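Local coordinates for type IV pilin structural subunit (Pseudomonas aeruginosa, PDB 3JYZ), which is the structural subunit that assembles into the type IV pilus, a surface filament that Pseudomonas probably uses for attachment and twitching motility, at residues Leu88-Tyr93 with Trp117-Ala122; Glu13-Ala18 with Ile70-Val75; Ser121-Thr126 with Val140-Ala145. One frame throughout, in Å; residues are numbered along the deposited sequence.

Contacts 1 and 2 are buried in the core of the pilin, whereas contact 3 lies nearer the surface in the loop closed by the Cys119-Cys149 disulfide. Contact 1 joins two neighbouring strands of the antiparallel sheet, and regular backbone hydrogen bonding dominates it. Contact 2 sets the long N-terminal helix against strand 70-74, which pairs with strand 87-95 of contact 1; here the joining is by apolar packing, with Leu88 and Tyr74 touching between the two contacts. Contact 3 starts at Ser121, where contact 1 runs out, and replaces sheet pairing with a lone backbone bond, serine hydroxyls and turns. Regular pairing and apolar packing thus give way to irregular polar chemistry toward the C-terminus.

Contact 1: residues Leu88-Tyr93 with Trp117-Ala122; sequences LILSPY and WACTSA
Pro92 lies over one face of the Trp117 indole, its CB 3.5 Å from the centroid of the six-membered ring and 8° off the ring normal, a CH-pi contact that suits a compact, rigid proline ring. The Leu90 carbonyl reaches the indole's edge, O to Trp117 CZ3 3.4 Å. Farther along this densely packed face, Cys119 has SG anti to the backbone N (chi1 -179°), which places the sulfur 3.5 Å from Leu90 CD2, where it is bonded to Cys149 SG in the disulfide. Leu15 and Ala18 of the N-terminal helix lie against Leu90 here. On the solvent side, the partly exposed Trp117 takes a cation-pi contact from Lys22.

The face bearing Ile89, Ser91 and Thr120, also buried, is less closely packed and holds a water that donates to Ile89 O (3.0 Å) and Thr120 OG1 (2.9 Å) and also bonds Ser91 OG; Thr120 OG1 has a second partner in Ala136 O.

Between the faces, nearly straight bonds (at least 164° at the hydrogen) pair Ile89 with Thr120 and Ser91 with Ala118 in both directions; only Ala118 N comes from outside the carbonyl plane. Alternating hydrogen-bonded and non-hydrogen-bonded pairs mark the antiparallel sheet of the type IV pilin fold.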
loop_
_atom_site.group_PDB
_atom_site.type_symbol
_atom_site.label_atom_id
_atom_site.label_comp_id
_atom_site.label_asym_id
_atom_site.label_seq_id
_atom_site.Cartn_x
_atom_site.Cartn_y
_atom_site.Cartn_z
ATOM N N LEU A 88 -3.999 -6.128 0.778
ATOM C CA LEU A 88 -3.025 -5.477 1.631
ATOM C C LEU A 88 -3.202 -3.965 1.506
ATOM O O LEU A 88 -3.597 -3.464 0.448
ATOM C CB LEU A 88 -1.602 -5.846 1.208
ATOM C CG LEU A 88 -1.157 -7.289 1.393
ATOM C CD1 LEU A 88 0.297 -7.457 0.938
ATOM C CD2 LEU A 88 -1.332 -7.714 2.856
ATOM N N ILE A 89 -2.901 -3.251 2.587
ATOM C CA ILE A 89 -2.961 -1.800 2.602
ATOM C C ILE A 89 -1.557 -1.238 2.832
ATOM O O ILE A 89 -0.849 -1.686 3.737
ATOM C CB ILE A 89 -3.877 -1.285 3.725
ATOM C CG1 ILE A 89 -5.245 -1.977 3.688
ATOM C CG2 ILE A 89 -4.002 0.240 3.645
ATOM C CD1 ILE A 89 -6.008 -1.752 2.422
ATOM N N LEU A 90 -1.151 -0.281 2.006
ATOM C CA LEU A 90 0.110 0.435 2.196
ATOM C C LEU A 90 -0.223 1.883 2.546
ATOM O O LEU A 90 -0.815 2.598 1.739
ATOM C CB LEU A 90 0.981 0.388 0.937
ATOM C CG LEU A 90 1.174 -0.980 0.277
ATOM C CD1 LEU A 90 2.103 -0.901 -0.943
ATOM C CD2 LEU A 90 1.696 -2.010 1.256
ATOM N N SER A 91 0.168 2.311 3.743
ATOM C CA SER A 91 -0.199 3.630 4.258
ATOM C C SER A 91 1.054 4.492 4.392
ATOM O O SER A 91 2.002 4.103 5.078
ATOM C CB SER A 91 -0.879 3.481 5.621
ATOM O OG SER A 91 -2.056 2.687 5.529
ATOM N N PRO A 92 1.076 5.657 3.728
ATOM C CA PRO A 92 2.265 6.526 3.742
ATOM C C PRO A 92 2.265 7.596 4.841
ATOM O O PRO A 92 1.215 8.123 5.223
ATOM C CB PRO A 92 2.220 7.212 2.373
ATOM C CG PRO A 92 0.764 7.223 1.999
ATOM C CD PRO A 92 0.061 6.109 2.758
ATOM N N TYR A 93 3.467 7.913 5.324
ATOM C CA TYR A 93 3.675 8.925 6.357
ATOM C C TYR A 93 4.872 9.773 5.990
ATOM O O TYR A 93 5.795 9.306 5.345
ATOM C CB TYR A 93 3.946 8.259 7.712
ATOM C CG TYR A 93 2.786 7.426 8.181
ATOM C CD1 TYR A 93 2.558 6.158 7.651
ATOM C CD2 TYR A 93 1.895 7.915 9.127
ATOM C CE1 TYR A 93 1.479 5.404 8.062
ATOM C CE2 TYR A 93 0.808 7.159 9.546
ATOM C CZ TYR A 93 0.606 5.901 9.006
ATOM O OH TYR A 93 -0.473 5.135 9.420
ATOM N N TRP A 117 6.432 3.949 4.692
ATOM C CA TRP A 117 5.246 3.179 4.371
ATOM C C TRP A 117 5.037 2.049 5.363
ATOM O O TRP A 117 5.980 1.326 5.713
ATOM C CB TRP A 117 5.365 2.594 2.965
ATOM C CG TRP A 117 5.288 3.612 1.872
ATOM C CD1 TRP A 117 6.323 4.331 1.339
ATOM C CD2 TRP A 117 4.115 4.009 1.160
ATOM N NE1 TRP A 117 5.858 5.161 0.340
ATOM C CE2 TRP A 117 4.500 4.979 0.212
ATOM C CE3 TRP A 117 2.766 3.643 1.234
ATOM C CZ2 TRP A 117 3.590 5.587 -0.648
ATOM C CZ3 TRP A 117 1.863 4.240 0.376
ATOM C CH2 TRP A 117 2.279 5.203 -0.552
ATOM N N ALA A 118 3.796 1.909 5.810
ATOM C CA ALA A 118 3.367 0.794 6.644
ATOM C C ALA A 118 2.523 -0.162 5.814
ATOM O O ALA A 118 1.621 0.274 5.087
ATOM C CB ALA A 118 2.556 1.314 7.824
ATOM N N CYS A 119 2.826 -1.455 5.893
ATOM C CA CYS A 119 2.014 -2.456 5.213
ATOM C C CYS A 119 1.187 -3.214 6.230
ATOM O O CYS A 119 1.727 -3.686 7.232
ATOM C CB CYS A 119 2.885 -3.444 4.446
ATOM S SG CYS A 119 1.890 -4.687 3.552
ATOM N N THR A 120 -0.128 -3.315 6.002
ATOM C CA THR A 120 -0.979 -4.054 6.874
ATOM C C THR A 120 -1.830 -5.126 6.110
ATOM O O THR A 120 -2.240 -4.918 5.027
ATOM C CB THR A 120 -1.921 -3.140 7.691
ATOM O OG1 THR A 120 -2.614 -2.293 6.800
ATOM C CG2 THR A 120 -1.146 -2.311 8.682
ATOM N N SER A 121 -2.001 -6.253 6.745
ATOM C CA SER A 121 -2.837 -7.332 6.266
ATOM C C SER A 121 -4.012 -7.438 7.257
ATOM O O SER A 121 -4.376 -6.512 7.856
ATOM C CB SER A 121 -2.036 -8.630 6.273
ATOM O OG SER A 121 -1.674 -8.953 7.576
ATOM N N ALA A 122 -4.551 -8.617 7.422
ATOM C CA ALA A 122 -5.482 -8.780 8.513
ATOM C C ALA A 122 -4.874 -8.437 9.899
ATOM O O ALA A 122 -5.593 -8.217 10.833
ATOM C CB ALA A 122 -6.012 -10.235 8.496
HETATM O O HOH W 1 -1.195 0.134 6.083
#

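Contact 2: residues Glu13-Ala18 with Ile70-Val75; sequences EGLVLA and ITITYV
Ile72 holds CG1 anti to its carbonyl carbon, beside the backbone N (chi1 -56°), and continues extended to CD1, so that this methyl projects from the strand to the helix; Tyr74, two residues on and with a like first torsion (chi1 -69°), carries its ring to the same helix a little nearer the N-terminus. This is the signature packing of the type IV pilin fold, in which the C-terminal half of the long N-terminal helix of the full-length protein, here helix 4-28, packs on an antiparallel sheet. Over these segments the helix and strand directions differ by 140°, and the axes come within 9.5 Å.

Ile72 CD1 is one of two places where the strand meets the helix. Three helical residues converge on it: Leu15 CD2 at 3.9 Å, Ala18 CB at 4.1 Å and the carbonyl oxygen of Gly14 at 3.7 Å. The Leu15 and Ile72 side chains cross at about a right angle, meeting through their terminal methyls. A branched isoleucine suits an extended strand and still offers a long arm, whereas Ala18, whose CB points to the strand, is short enough to keep the helix close. Leu15 also touches Cys119, and Leu17 touches Val57, so the same helical segment spans several strands.

Gly14 has no side chain, and the phenol end of Tyr74 comes up against its alpha carbon. A tyrosine suits this buried spot because the CE1, CZ and OH end of its ring reaches the helix and its hydroxyl has a polar partner there: the OH bonds Val11 O, a carbonyl about one turn earlier in the helix. That anchor fixes the ring's end against the glycine, with Tyr74 OH 3.5 Å from Gly14 CA.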
loop_
_atom_site.group_PDB
_atom_site.type_symbol
_atom_site.label_atom_id
_atom_site.label_comp_id
_atom_site.label_asym_id
_atom_site.label_seq_id
_atom_site.Cartn_x
_atom_site.Cartn_y
_atom_site.Cartn_z
ATOM N N GLU A 13 5.126 -10.579 -4.608
ATOM C CA GLU A 13 5.104 -9.984 -5.925
ATOM C C GLU A 13 4.293 -8.770 -6.036
ATOM O O GLU A 13 4.683 -7.888 -6.708
ATOM C CB GLU A 13 4.691 -11.028 -6.976
ATOM C CG GLU A 13 5.776 -12.077 -7.078
ATOM C CD GLU A 13 6.409 -12.209 -8.471
ATOM O OE1 GLU A 13 7.653 -11.972 -8.639
ATOM O OE2 GLU A 13 5.614 -12.590 -9.396
ATOM N N GLY A 14 3.119 -8.733 -5.397
ATOM C CA GLY A 14 2.259 -7.566 -5.387
ATOM C C GLY A 14 2.910 -6.344 -4.775
ATOM O O GLY A 14 2.676 -5.211 -5.199
ATOM N N LEU A 15 3.721 -6.561 -3.750
ATOM C CA LEU A 15 4.414 -5.456 -3.110
ATOM C C LEU A 15 5.386 -4.825 -4.094
ATOM O O LEU A 15 5.511 -3.606 -4.166
ATOM C CB LEU A 15 5.129 -5.933 -1.844
ATOM C CG LEU A 15 4.169 -6.363 -0.732
ATOM C CD1 LEU A 15 4.949 -6.947 0.433
ATOM C CD2 LEU A 15 3.335 -5.180 -0.265
ATOM N N VAL A 16 6.062 -5.660 -4.869
ATOM C CA VAL A 16 7.000 -5.161 -5.863
ATOM C C VAL A 16 6.256 -4.345 -6.933
ATOM O O VAL A 16 6.739 -3.314 -7.408
ATOM C CB VAL A 16 7.800 -6.323 -6.487
ATOM C CG1 VAL A 16 8.661 -5.823 -7.636
ATOM C CG2 VAL A 16 8.655 -6.991 -5.422
ATOM N N LEU A 17 5.058 -4.794 -7.286
ATOM C CA LEU A 17 4.216 -4.105 -8.262
ATOM C C LEU A 17 3.780 -2.702 -7.798
ATOM O O LEU A 17 3.490 -1.825 -8.616
ATOM C CB LEU A 17 2.993 -4.986 -8.558
ATOM C CG LEU A 17 2.314 -5.035 -9.931
ATOM C CD1 LEU A 17 3.269 -5.437 -11.045
ATOM C CD2 LEU A 17 1.119 -5.981 -9.892
ATOM N N ALA A 18 3.741 -2.485 -6.485
ATOM C CA ALA A 18 3.389 -1.180 -5.932
ATOM C C ALA A 18 4.563 -0.195 -5.835
ATOM O O ALA A 18 4.366 0.995 -5.584
ATOM C CB ALA A 18 2.728 -1.346 -4.559
ATOM N N ILE A 70 -2.578 3.045 -0.446
ATOM C CA ILE A 70 -2.663 2.096 -1.550
ATOM C C ILE A 70 -3.295 0.780 -1.107
ATOM O O ILE A 70 -2.897 0.200 -0.102
ATOM C CB ILE A 70 -1.258 1.785 -2.115
ATOM C CG1 ILE A 70 -0.639 3.037 -2.744
ATOM C CG2 ILE A 70 -1.316 0.641 -3.137
ATOM C CD1 ILE A 70 0.840 2.907 -3.092
ATOM N N THR A 71 -4.276 0.303 -1.865
ATOM C CA THR A 71 -4.837 -1.024 -1.633
ATOM C C THR A 71 -4.397 -1.947 -2.752
ATOM O O THR A 71 -4.617 -1.652 -3.935
ATOM C CB THR A 71 -6.373 -0.990 -1.597
ATOM O OG1 THR A 71 -6.793 -0.111 -0.551
ATOM C CG2 THR A 71 -6.942 -2.386 -1.352
ATOM N N ILE A 72 -3.758 -3.052 -2.383
ATOM C CA ILE A 72 -3.429 -4.092 -3.343
ATOM C C ILE A 72 -4.455 -5.202 -3.185
ATOM O O ILE A 72 -4.638 -5.740 -2.082
ATOM C CB ILE A 72 -2.056 -4.685 -3.079
ATOM C CG1 ILE A 72 -0.991 -3.591 -3.063
ATOM C CG2 ILE A 72 -1.736 -5.754 -4.123
ATOM C CD1 ILE A 72 0.363 -4.109 -2.589
ATOM N N THR A 73 -5.132 -5.527 -4.284
ATOM C CA THR A 73 -6.108 -6.605 -4.307
ATOM C C THR A 73 -5.539 -7.756 -5.120
ATOM O O THR A 73 -5.132 -7.577 -6.264
ATOM C CB THR A 73 -7.434 -6.120 -4.926
ATOM O OG1 THR A 73 -7.964 -5.048 -4.136
ATOM C CG2 THR A 73 -8.452 -7.271 -5.000
ATOM N N TYR A 74 -5.499 -8.943 -4.521
ATOM C CA TYR A 74 -4.922 -10.114 -5.172
ATOM C C TYR A 74 -5.974 -10.978 -5.849
ATOM O O TYR A 74 -7.124 -10.981 -5.432
ATOM C CB TYR A 74 -4.177 -10.949 -4.130
ATOM C CG TYR A 74 -2.941 -10.242 -3.658
ATOM C CD1 TYR A 74 -1.740 -10.418 -4.313
ATOM C CD2 TYR A 74 -2.989 -9.357 -2.589
ATOM C CE1 TYR A 74 -0.601 -9.759 -3.906
ATOM C CE2 TYR A 74 -1.848 -8.685 -2.171
ATOM C CZ TYR A 74 -0.659 -8.900 -2.834
ATOM O OH TYR A 74 0.501 -8.253 -2.454
ATOM N N VAL A 75 -5.570 -11.695 -6.893
ATOM C CA VAL A 75 -6.458 -12.673 -7.516
ATOM C C VAL A 75 -6.419 -13.916 -6.629
ATOM O O VAL A 75 -5.471 -14.704 -6.682
ATOM C CB VAL A 75 -6.038 -13.003 -8.959
ATOM C CG1 VAL A 75 -7.144 -13.807 -9.656
ATOM C CG2 VAL A 75 -5.738 -11.712 -9.740
#

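Contact 3: residues Ser121-Thr126 with Val140-Ala145; sequences SASNAT and VPQEFA
Ser123 sets its hydroxyl against the root of the Gln142 side chain, OG lying 3.2 Å from Gln142 CB and 3.3 Å from Gln142 OE1. Gln142 has CG between the backbone N and the carbonyl carbon (chi1 68°); the extended chain then leads away from the serine, and the amide turns OE1 back toward Ser123 while NE2 points the other way. The flexible, neutral glutamine suits an exposed position, where its polar amide is probably compatible with solvent. The serine hydroxyl has a firmer partner elsewhere, the terminal carboxylate oxygen OXT of Arg150.

Next to this pair along both chains, the two backbones are joined by a bond from Ala122 N to Val140 O, 3.0 Å long and nearly straight at the hydrogen (166°), although the donor is tilted 31° from the carbonyl plane. The same oxygen lies close to Ser121 CB, at 3.3 Å. Ala122 and Ser121 are small enough for the loops to approach this closely, and Ala145 CB completes the packing, 4.0 Å from Ser121 CB.

Ser121 also organises its own loop. Its OG accepts from Ser123 N at 3.1 Å, forming an ST turn, and also bonds Cys149 O, so one hydroxyl serves both the turn and the C-terminal end of the chain. On the other segment, Pro141 O accepts from Phe144 N in a short 3-10 turn that a proline starts well.

Both segments lie inside the loop closed by the Cys119-Cys149 disulfide, the C-terminal disulfide-bonded region of type IV pilins. With a single backbone bond between them, their shape probably depends jointly on local turns, serine hydroxyls and the anchored C-terminus.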
loop_
_atom_site.group_PDB
_atom_site.type_symbol
_atom_site.label_atom_id
_atom_site.label_comp_id
_atom_site.label_asym_id
_atom_site.label_seq_id
_atom_site.Cartn_x
_atom_site.Cartn_y
_atom_site.Cartn_z
ATOM N N SER A 121 -2.001 -6.253 6.745
ATOM C CA SER A 121 -2.837 -7.332 6.266
ATOM C C SER A 121 -4.012 -7.438 7.257
ATOM O O SER A 121 -4.376 -6.512 7.856
ATOM C CB SER A 121 -2.036 -8.630 6.273
ATOM O OG SER A 121 -1.674 -8.953 7.576
ATOM N N ALA A 122 -4.551 -8.617 7.422
ATOM C CA ALA A 122 -5.482 -8.780 8.513
ATOM C C ALA A 122 -4.874 -8.437 9.899
ATOM O O ALA A 122 -5.593 -8.217 10.833
ATOM C CB ALA A 122 -6.012 -10.235 8.496
ATOM N N SER A 123 -3.561 -8.465 9.979
ATOM C CA SER A 123 -2.864 -8.028 11.184
ATOM C C SER A 123 -1.871 -6.892 10.874
ATOM O O SER A 123 -1.545 -6.636 9.776
ATOM C CB SER A 123 -2.198 -9.157 11.938
ATOM O OG SER A 123 -1.408 -9.907 11.120
ATOM N N ASN A 124 -1.430 -6.233 11.924
ATOM C CA ASN A 124 -0.592 -5.082 11.810
ATOM C C ASN A 124 0.528 -5.035 12.864
ATOM O O ASN A 124 0.957 -3.999 13.248
ATOM C CB ASN A 124 -1.402 -3.808 11.921
ATOM C CG ASN A 124 -2.002 -3.604 13.276
ATOM O OD1 ASN A 124 -1.748 -4.277 14.166
ATOM N ND2 ASN A 124 -2.838 -2.632 13.365
ATOM N N ALA A 125 0.989 -6.200 13.246
ATOM C CA ALA A 125 1.989 -6.273 14.307
ATOM C C ALA A 125 3.331 -5.660 13.905
ATOM O O ALA A 125 3.997 -5.032 14.730
ATOM C CB ALA A 125 2.187 -7.717 14.773
ATOM N N THR A 126 3.748 -5.851 12.658
ATOM C CA THR A 126 5.048 -5.350 12.243
ATOM C C THR A 126 5.047 -3.839 12.149
ATOM O O THR A 126 5.926 -3.186 12.703
ATOM C CB THR A 126 5.482 -5.974 10.913
ATOM O OG1 THR A 126 5.610 -7.386 11.095
ATOM C CG2 THR A 126 6.813 -5.396 10.445
ATOM N N VAL A 140 -5.604 -10.019 3.816
ATOM C CA VAL A 140 -4.809 -11.239 3.664
ATOM C C VAL A 140 -4.559 -11.840 5.059
ATOM O O VAL A 140 -4.085 -11.143 5.956
ATOM C CB VAL A 140 -3.459 -10.938 2.966
ATOM C CG1 VAL A 140 -2.520 -12.123 3.072
ATOM C CG2 VAL A 140 -3.687 -10.560 1.486
ATOM N N PRO A 141 -4.898 -13.126 5.267
ATOM C CA PRO A 141 -4.643 -13.707 6.592
ATOM C C PRO A 141 -3.155 -13.657 6.904
ATOM O O PRO A 141 -2.328 -13.815 5.996
ATOM C CB PRO A 141 -5.102 -15.162 6.434
ATOM C CG PRO A 141 -6.159 -15.094 5.335
ATOM C CD PRO A 141 -5.624 -14.054 4.377
ATOM N N GLN A 142 -2.814 -13.447 8.173
ATOM C CA GLN A 142 -1.426 -13.197 8.534
ATOM C C GLN A 142 -0.480 -14.321 8.103
ATOM O O GLN A 142 0.652 -14.058 7.720
ATOM C CB GLN A 142 -1.296 -12.909 10.036
ATOM C CG GLN A 142 -1.603 -14.108 10.872
ATOM C CD GLN A 142 -1.856 -13.799 12.333
ATOM O OE1 GLN A 142 -1.555 -12.710 12.834
ATOM N NE2 GLN A 142 -2.409 -14.776 13.035
ATOM N N GLU A 143 -0.938 -15.572 8.142
ATOM C CA GLU A 143 -0.044 -16.668 7.790
ATOM C C GLU A 143 0.339 -16.666 6.298
ATOM O O GLU A 143 1.261 -17.368 5.890
ATOM C CB GLU A 143 -0.631 -18.022 8.216
ATOM C CG GLU A 143 -1.864 -18.469 7.430
ATOM C CD GLU A 143 -3.183 -18.057 8.075
ATOM O OE1 GLU A 143 -3.210 -17.081 8.855
ATOM O OE2 GLU A 143 -4.215 -18.708 7.788
ATOM N N PHE A 144 -0.373 -15.873 5.498
ATOM C CA PHE A 144 -0.136 -15.797 4.060
ATOM C C PHE A 144 0.528 -14.482 3.662
ATOM O O PHE A 144 0.725 -14.203 2.477
ATOM C CB PHE A 144 -1.461 -15.928 3.304
ATOM C CG PHE A 144 -2.115 -17.275 3.444
ATOM C CD1 PHE A 144 -1.400 -18.438 3.206
ATOM C CD2 PHE A 144 -3.453 -17.370 3.779
ATOM C CE1 PHE A 144 -2.014 -19.674 3.318
ATOM C CE2 PHE A 144 -4.069 -18.605 3.899
ATOM C CZ PHE A 144 -3.347 -19.752 3.668
ATOM N N ALA A 145 0.855 -13.664 4.656
ATOM C CA ALA A 145 1.486 -12.374 4.391
ATOM C C ALA A 145 2.970 -12.406 4.709
ATOM O O ALA A 145 3.379 -13.036 5.686
ATOM C CB ALA A 145 0.800 -11.302 5.209
#